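Local coordinates for protein phosphoserine aminotransferase (Bacillus alcalophilus, PDB 1W23) that catalyses the reversible, pyridoxal phosphate-dependent transamination between phosphoserine and 3-phosphohydroxypyruvate in serine biosynthesis, and likewise forms phosphohydroxythreonine, at residues Tyr67-Leu72 and Val203-Val208. Numbering follows the deposited sequence. Where two conformers were deposited one is given.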
loop_
_atom_site.group_PDB
_atom_site.type_symbol
_atom_site.label_atom_id
_atom_site.label_comp_id
_atom_site.label_asym_id
_atom_site.label_seq_id
_atom_site.Cartn_x
_atom_site.Cartn_y
_atom_site.Cartn_z
ATOM N N TYR A 67 9.874 7.044 21.080
ATOM C CA TYR A 67 9.232 6.173 20.066
ATOM C C TYR A 67 9.056 6.963 18.785
ATOM O O TYR A 67 8.852 8.193 18.830
ATOM C CB TYR A 67 7.846 5.686 20.519
ATOM C CG TYR A 67 7.855 4.720 21.654
ATOM C CD1 TYR A 67 8.204 5.088 22.953
ATOM C CD2 TYR A 67 7.491 3.394 21.464
ATOM C CE1 TYR A 67 8.192 4.169 23.990
ATOM C CE2 TYR A 67 7.475 2.486 22.490
ATOM C CZ TYR A 67 7.827 2.878 23.759
ATOM O OH TYR A 67 7.850 1.998 24.819
ATOM N N GLN A 68 9.143 6.239 17.659
ATOM C CA GLN A 68 8.886 6.827 16.321
ATOM C C GLN A 68 7.672 6.112 15.727
ATOM O O GLN A 68 7.408 4.933 15.993
ATOM C CB GLN A 68 10.069 6.739 15.420
ATOM C CG GLN A 68 9.877 7.563 14.096
ATOM C CD GLN A 68 11.131 7.725 13.316
ATOM O OE1 GLN A 68 11.145 7.638 12.045
ATOM N NE2 GLN A 68 12.201 7.947 14.049
ATOM N N ILE A 69 6.940 6.839 14.904
ATOM C CA ILE A 69 5.766 6.364 14.200
ATOM C C ILE A 69 6.150 6.107 12.748
ATOM O O ILE A 69 6.579 7.064 12.089
ATOM C CB ILE A 69 4.642 7.397 14.316
ATOM C CG1 ILE A 69 4.263 7.636 15.793
ATOM C CG2 ILE A 69 3.417 6.986 13.504
ATOM C CD1 ILE A 69 3.547 8.962 15.992
ATOM N N LEU A 70 6.006 4.898 12.286
ATOM C CA LEU A 70 6.261 4.510 10.904
ATOM C C LEU A 70 4.946 4.287 10.185
ATOM O O LEU A 70 3.987 3.760 10.770
ATOM C CB LEU A 70 7.097 3.247 10.816
ATOM C CG LEU A 70 8.378 3.224 11.627
ATOM C CD1 LEU A 70 9.073 1.867 11.455
ATOM C CD2 LEU A 70 9.344 4.315 11.227
ATOM N N PHE A 71 4.929 4.638 8.895
ATOM C CA PHE A 71 3.824 4.378 7.982
ATOM C C PHE A 71 4.378 3.479 6.874
ATOM O O PHE A 71 5.121 3.954 6.019
ATOM C CB PHE A 71 3.264 5.648 7.387
ATOM C CG PHE A 71 2.688 6.642 8.379
ATOM C CD1 PHE A 71 2.858 7.983 8.200
ATOM C CD2 PHE A 71 1.960 6.218 9.501
ATOM C CE1 PHE A 71 2.337 8.904 9.094
ATOM C CE2 PHE A 71 1.459 7.153 10.390
ATOM C CZ PHE A 71 1.611 8.492 10.184
ATOM N N LEU A 72 4.014 2.199 6.898
ATOM C CA LEU A 72 4.568 1.187 5.991
ATOM C C LEU A 72 3.478 0.597 5.123
ATOM O O LEU A 72 2.303 0.514 5.516
ATOM C CB LEU A 72 5.255 0.078 6.787
ATOM C CG LEU A 72 6.382 0.559 7.705
ATOM C CD1 LEU A 72 7.035 -0.656 8.354
ATOM C CD2 LEU A 72 7.414 1.382 6.975
ATOM N N VAL A 203 -2.034 1.338 4.272
ATOM C CA VAL A 203 -0.957 1.726 5.195
ATOM C C VAL A 203 -1.113 0.945 6.493
ATOM O O VAL A 203 -2.246 0.631 6.921
ATOM C CB VAL A 203 -0.920 3.245 5.394
ATOM C CG1 VAL A 203 -2.172 3.766 6.152
ATOM C CG2 VAL A 203 0.392 3.684 6.092
ATOM N N THR A 204 0.032 0.668 7.080
ATOM C CA THR A 204 0.184 -0.020 8.356
ATOM C C THR A 204 0.948 0.920 9.260
ATOM O O THR A 204 2.024 1.443 8.903
ATOM C CB THR A 204 0.934 -1.341 8.153
ATOM O OG1 THR A 204 0.193 -2.160 7.223
ATOM C CG2 THR A 204 1.073 -2.135 9.424
ATOM N N VAL A 205 0.396 1.189 10.443
ATOM C CA VAL A 205 1.051 2.019 11.462
ATOM C C VAL A 205 1.912 1.141 12.348
ATOM O O VAL A 205 1.465 0.102 12.851
ATOM C CB VAL A 205 -0.005 2.771 12.301
ATOM C CG1 VAL A 205 0.631 3.493 13.473
ATOM C CG2 VAL A 205 -0.810 3.701 11.413
ATOM N N VAL A 206 3.180 1.505 12.498
ATOM C CA VAL A 206 4.096 0.806 13.355
ATOM C C VAL A 206 4.705 1.844 14.326
ATOM O O VAL A 206 5.357 2.774 13.889
ATOM C CB VAL A 206 5.205 0.086 12.572
ATOM C CG1 VAL A 206 6.095 -0.728 13.491
ATOM C CG2 VAL A 206 4.588 -0.810 11.482
ATOM N N ILE A 207 4.437 1.643 15.635
ATOM C CA ILE A 207 4.977 2.505 16.689
ATOM C C ILE A 207 6.111 1.751 17.347
ATOM O O ILE A 207 5.875 0.669 17.864
ATOM C CB ILE A 207 3.875 2.907 17.679
ATOM C CG1 ILE A 207 2.688 3.616 17.036
ATOM C CG2 ILE A 207 4.489 3.729 18.792
ATOM C CD1 ILE A 207 1.414 3.573 17.847
ATOM N N VAL A 208 7.325 2.275 17.267
ATOM C CA VAL A 208 8.514 1.538 17.622
ATOM C C VAL A 208 9.365 2.318 18.619
ATOM O O VAL A 208 9.585 3.527 18.476
ATOM C CB VAL A 208 9.476 1.292 16.414
ATOM C CG1 VAL A 208 8.826 0.460 15.355
ATOM C CG2 VAL A 208 9.992 2.578 15.757
#
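Tyr67 sets its ring beside the Ile207-Val208 part of strand 204-209: CD2 lies close to the carbonyl carbon of Val208 and 4.0 Å from CG2 of Ile207, both oblique to the ring. With CG anti to its own carbonyl carbon (chi1 -69°), the ring reaches past this strand, and its OH hydrogen-bonds to the backbone O of Phe187. Cutting this residue back to alanine is likely to leave Ile207 CG2 without its ring neighbour and the Phe187 oxygen without this hydroxyl partner. Gln68 begins the regular antiparallel ladder, exchanging two backbone hydrogen bonds with Val208; Gln68 N to Val208 O measures 2.9 Å. Ile69 forms a non-hydrogen-bonded pair with Ile207, and their CG1 atoms make a loose 4.5 Å contact on the face covered by helix 44-61. Leu70 N donates to Val206 O at 2.7 Å, the shortest of the six ladder bonds and nearly straight at 170°. On the opposite face from Ile69, Leu70 CB packs 4.1 Å from Val206 CB. Phe71 returns to the Ile69 face, where Val205 CG2 sits at its ring edge and Val203 CG2 packs 3.7 Å from Phe71 CB. Leu72 closes the ladder with two bonds to Thr204, while its CD1 touches Val206 CG2 at 4.0 Å beneath helix 75-87. Five successive bridges thus attach 67-72 as the outermost strand within this chain to the seven-stranded mixed sheet of the fold type I aminotransferase large domain, the side chain of Thr204 lying about 5 Å from the bound pyridoxal phosphate.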